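Local atomic coordinates of hypothetical protein (Staphylococcus aureus subsp. aureus, PDB entry 1QYI), a protein that is of unknown function but probably acts as a hydrolase of the haloacid dehalogenase (HAD)-like superfamily. Residues Tyr181-Trp184 and Leu190-Asp193; Glu183-Ser188 and Tyr242-Val247. One frame throughout, in Å; residues are numbered along the deposited sequence.

Interaction 1 of 2, residues Tyr181-Trp184 and Leu190-Asp193; sequences YQEW and LYED
The carboxylate of Glu183, whose chain crosses the ring of Tyr191, is gripped at OE2 by Ser188 OG and by the backbone N of Thr201. The motif is a sharply kinked helix. Both segments belong to helix 172-195, but Gly187 between them has a positive phi and breaks the regular path. As a result Glu183 CA and Tyr191 CA come within 5.4 Å, although they are eight residues apart and would be much farther apart in a straight helix. Ser188 OG donates to Glu183 OE2 on the anti lone pair of that oxygen, the one away from OE1. The backbone N of Arg200 binds OE1. Three bonds therefore hold this buried carboxylate, two of them from backbone N atoms of the chain after the helix.

No hydrogen bond joins the two segments directly. The Tyr191 ring sits between the two arms, against Gln182 and Glu183. Its CG is anti to the backbone N (chi1 175°), which sends the ring toward the turn of Gln182 and Glu183. One face receives Glu183 CG in a CH-pi contact, 4.0 Å from the centroid of the Tyr191 ring and offset toward the rim. Beyond CG the glutamate chain runs extended, crossing the tyrosine at a slant, with its carboxylate plane turned 36° from the ring. The ring edge meets the other residue of the turn: Gln182 CB lies near the ring plane, 3.8 Å from Tyr191 CD1. Lys197, in the loop after the helix, also touches the tyrosine. The closest approach across the contact is to the backbone, where Glu183 N sits 3.6 Å from Tyr191 CD1.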
# COMPACT_ATOMS: atom_id res chain seq x y z
N TYR A 181 7.15 7.26 -6.84
CA TYR A 181 6.58 5.95 -6.53
C TYR A 181 5.34 5.66 -7.37
O TYR A 181 5.16 4.55 -7.91
CB TYR A 181 6.24 5.88 -5.03
CG TYR A 181 5.47 4.65 -4.63
CD1 TYR A 181 4.09 4.56 -4.86
CD2 TYR A 181 6.10 3.58 -3.98
CE1 TYR A 181 3.37 3.45 -4.46
CE2 TYR A 181 5.38 2.47 -3.58
CZ TYR A 181 4.02 2.41 -3.82
OH TYR A 181 3.29 1.31 -3.43
N GLN A 182 4.48 6.67 -7.49
CA GLN A 182 3.24 6.54 -8.24
C GLN A 182 3.50 6.24 -9.72
O GLN A 182 2.78 5.44 -10.33
CB GLN A 182 2.39 7.80 -8.07
CG GLN A 182 1.82 7.96 -6.66
CD GLN A 182 0.79 6.88 -6.31
OE1 GLN A 182 -0.38 7.00 -6.67
NE2 GLN A 182 1.23 5.82 -5.63
N GLU A 183 4.52 6.85 -10.30
CA GLU A 183 4.82 6.59 -11.70
C GLU A 183 5.36 5.17 -11.81
O GLU A 183 5.03 4.43 -12.74
CB GLU A 183 5.83 7.59 -12.26
CG GLU A 183 5.40 8.10 -13.61
CD GLU A 183 6.42 8.99 -14.28
OE1 GLU A 183 6.81 10.02 -13.68
OE2 GLU A 183 6.82 8.67 -15.42
N TRP A 184 6.19 4.80 -10.85
CA TRP A 184 6.75 3.46 -10.80
C TRP A 184 5.60 2.45 -10.77
O TRP A 184 5.58 1.49 -11.55
CB TRP A 184 7.59 3.31 -9.52
CG TRP A 184 9.08 3.46 -9.71
CD1 TRP A 184 9.96 4.10 -8.88
CD2 TRP A 184 9.87 2.85 -10.74
NE1 TRP A 184 11.25 3.92 -9.33
CE2 TRP A 184 11.22 3.15 -10.46
CE3 TRP A 184 9.57 2.07 -11.86
CZ2 TRP A 184 12.27 2.72 -11.27
CZ3 TRP A 184 10.60 1.63 -12.67
CH2 TRP A 184 11.94 1.95 -12.36
N LEU A 190 -1.08 5.87 -16.73
CA LEU A 190 -2.03 5.91 -15.62
C LEU A 190 -1.64 6.99 -14.60
O LEU A 190 -2.49 7.54 -13.88
CB LEU A 190 -2.08 4.53 -14.95
CG LEU A 190 -3.32 3.61 -14.96
CD1 LEU A 190 -4.15 3.80 -16.22
CD2 LEU A 190 -2.87 2.16 -14.81
N TYR A 191 -0.35 7.30 -14.52
CA TYR A 191 0.12 8.33 -13.61
C TYR A 191 -0.54 9.65 -13.97
O TYR A 191 -1.17 10.28 -13.12
CB TYR A 191 1.63 8.49 -13.71
CG TYR A 191 2.17 9.64 -12.87
CD1 TYR A 191 2.34 9.50 -11.49
CD2 TYR A 191 2.54 10.83 -13.47
CE1 TYR A 191 2.87 10.54 -10.72
CE2 TYR A 191 3.06 11.87 -12.72
CZ TYR A 191 3.23 11.73 -11.34
OH TYR A 191 3.81 12.74 -10.61
N GLU A 192 -0.40 10.07 -15.23
CA GLU A 192 -0.96 11.33 -15.71
C GLU A 192 -2.47 11.39 -15.50
O GLU A 192 -3.00 12.40 -15.04
CB GLU A 192 -0.61 11.56 -17.21
CG GLU A 192 0.88 11.33 -17.56
CD GLU A 192 1.35 12.02 -18.84
OE1 GLU A 192 0.81 11.75 -19.95
OE2 GLU A 192 2.29 12.83 -18.75
N ASP A 193 -3.17 10.31 -15.81
CA ASP A 193 -4.62 10.30 -15.65
C ASP A 193 -5.12 10.26 -14.20
O ASP A 193 -6.16 10.84 -13.89
CB ASP A 193 -5.24 9.13 -16.41
CG ASP A 193 -6.72 9.33 -16.64
OD1 ASP A 193 -7.10 10.40 -17.19
OD2 ASP A 193 -7.51 8.42 -16.27

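Interaction 2 of 2, residues Glu183-Ser188 and Tyr242-Val247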
# COMPACT_ATOMS: atom_id res chain seq x y z
N GLU A 183 4.52 6.85 -10.30
CA GLU A 183 4.82 6.59 -11.70
C GLU A 183 5.36 5.17 -11.81
O GLU A 183 5.03 4.43 -12.74
CB GLU A 183 5.83 7.59 -12.26
CG GLU A 183 5.40 8.10 -13.61
CD GLU A 183 6.42 8.99 -14.28
OE1 GLU A 183 6.81 10.02 -13.68
OE2 GLU A 183 6.82 8.67 -15.42
N TRP A 184 6.19 4.80 -10.85
CA TRP A 184 6.75 3.46 -10.80
C TRP A 184 5.60 2.45 -10.77
O TRP A 184 5.58 1.49 -11.55
CB TRP A 184 7.59 3.31 -9.52
CG TRP A 184 9.08 3.46 -9.71
CD1 TRP A 184 9.96 4.10 -8.88
CD2 TRP A 184 9.87 2.85 -10.74
NE1 TRP A 184 11.25 3.92 -9.33
CE2 TRP A 184 11.22 3.15 -10.46
CE3 TRP A 184 9.57 2.07 -11.86
CZ2 TRP A 184 12.27 2.72 -11.27
CZ3 TRP A 184 10.60 1.63 -12.67
CH2 TRP A 184 11.94 1.95 -12.36
N TYR A 185 4.64 2.68 -9.89
CA TYR A 185 3.50 1.79 -9.74
C TYR A 185 2.45 1.86 -10.85
O TYR A 185 2.24 0.87 -11.56
CB TYR A 185 2.84 2.03 -8.39
CG TYR A 185 2.01 0.87 -7.86
CD1 TYR A 185 0.74 0.61 -8.35
CD2 TYR A 185 2.51 0.05 -6.85
CE1 TYR A 185 -0.03 -0.45 -7.85
CE2 TYR A 185 1.77 -1.00 -6.34
CZ TYR A 185 0.50 -1.24 -6.83
OH TYR A 185 -0.24 -2.27 -6.30
N LEU A 186 1.78 3.00 -11.00
CA LEU A 186 0.74 3.13 -12.02
C LEU A 186 1.30 3.15 -13.43
O LEU A 186 0.61 2.78 -14.39
CB LEU A 186 -0.06 4.41 -11.79
CG LEU A 186 -0.59 4.65 -10.37
CD1 LEU A 186 -1.09 6.08 -10.27
CD2 LEU A 186 -1.68 3.65 -10.02
N GLY A 187 2.55 3.57 -13.58
CA GLY A 187 3.13 3.67 -14.90
C GLY A 187 2.87 5.08 -15.41
O GLY A 187 1.96 5.75 -14.93
N SER A 188 3.65 5.54 -16.38
CA SER A 188 3.51 6.88 -16.92
C SER A 188 2.09 7.26 -17.35
O SER A 188 1.58 8.30 -16.93
CB SER A 188 4.45 7.05 -18.12
OG SER A 188 5.81 6.93 -17.71
N TYR A 242 -9.61 2.98 -6.65
CA TYR A 242 -10.23 2.47 -7.88
C TYR A 242 -9.31 1.82 -8.89
O TYR A 242 -9.52 0.68 -9.28
CB TYR A 242 -10.99 3.58 -8.59
CG TYR A 242 -11.64 3.10 -9.87
CD1 TYR A 242 -12.70 2.17 -9.83
CD2 TYR A 242 -11.21 3.57 -11.11
CE1 TYR A 242 -13.31 1.73 -11.00
CE2 TYR A 242 -11.82 3.13 -12.29
CZ TYR A 242 -12.87 2.21 -12.23
OH TYR A 242 -13.48 1.79 -13.39
N THR A 243 -8.31 2.56 -9.35
CA THR A 243 -7.41 2.06 -10.36
C THR A 243 -6.57 0.86 -9.91
O THR A 243 -6.37 -0.08 -10.68
CB THR A 243 -6.46 3.15 -10.82
OG1 THR A 243 -5.50 3.41 -9.78
CG2 THR A 243 -7.25 4.43 -11.11
N GLU A 244 -6.07 0.92 -8.68
CA GLU A 244 -5.25 -0.16 -8.15
C GLU A 244 -6.03 -1.46 -7.98
O GLU A 244 -5.45 -2.51 -7.71
CB GLU A 244 -4.63 0.28 -6.81
CG GLU A 244 -3.26 0.93 -7.00
CD GLU A 244 -2.95 2.01 -5.96
OE1 GLU A 244 -3.13 1.75 -4.75
OE2 GLU A 244 -2.50 3.11 -6.36
N THR A 245 -7.35 -1.37 -8.15
CA THR A 245 -8.24 -2.52 -8.04
C THR A 245 -8.67 -2.98 -9.44
O THR A 245 -8.45 -4.14 -9.82
CB THR A 245 -9.52 -2.16 -7.25
OG1 THR A 245 -9.16 -1.41 -6.09
CG2 THR A 245 -10.27 -3.41 -6.83
N VAL A 246 -9.27 -2.08 -10.20
CA VAL A 246 -9.73 -2.40 -11.55
C VAL A 246 -8.61 -2.86 -12.50
O VAL A 246 -8.66 -3.98 -13.01
CB VAL A 246 -10.49 -1.21 -12.18
CG1 VAL A 246 -10.63 -1.40 -13.68
CG2 VAL A 246 -11.87 -1.11 -11.55
N VAL A 247 -7.60 -2.02 -12.73
CA VAL A 247 -6.51 -2.34 -13.63
C VAL A 247 -5.91 -3.72 -13.40
O VAL A 247 -5.81 -4.52 -14.33
CB VAL A 247 -5.39 -1.29 -13.55
CG1 VAL A 247 -4.27 -1.62 -14.51
CG2 VAL A 247 -5.97 0.09 -13.86
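Tyr185 and Leu186 meet Glu244 and Thr243 where helix 172-195 passes helix 242-252. The axes of the two short segments stay 11.5 Å apart at their closest and cross at 68°, an axis distance at which only a few side-chain atoms of these segments meet. The tight part is small. Tyr185 CE1 touches Glu244 CG at 3.6 Å, and these side chains run at about a right angle. With chi1 at -158° the Tyr185 ring swings opposite its own backbone N, and its CE1 reaches Glu244. Val21 of helix 16-31 also touches this tyrosine. Next to it, the single methyl Leu186 CD2 serves two partners: it lies 3.8 Å from Thr243 OG1 and equally 3.8 Å from Glu244 OE2. The glutamate chain is bent at chi2, and its end comes closer to the leucine than its base does.

The other side is looser. Thr243 and Glu244 are partly exposed, whereas Tyr185 and Leu186 are buried. No hydrogen bond or salt bridge crosses, and the Val247 side chain stays clear of segment 183-188, resting instead on Leu190 and Tyr209. Helix 242-252 follows the strand 233-237 of the parallel sheet. A lightly packed seam between this helix and the helices that probably form an inserted cap is consistent with the cap-to-core boundary of a HAD-like fold.

Overall arrangement
Interactions 1 and 2 lie on the same side of the chain's centre, with their own centres about 7 Å apart. Both start from helix 172-195, and their ranges overlap at Glu183 and Trp184. Interaction 1 closes within that helix; interaction 2 reaches 54 residues ahead, to helix 242-252. They also touch directly: Leu190 CD2 packs on Val247 CG2 at 3.8 Å. The bend therefore presents both arms of helix 172-195 to the same neighbour. Strand 3-6 and strand 233-237 are adjacent in the sheet, and the many helices between them suggest a cap inserted into the core. In this reading, interaction 1 lies within the probable cap, and interaction 2 lies where it meets the core.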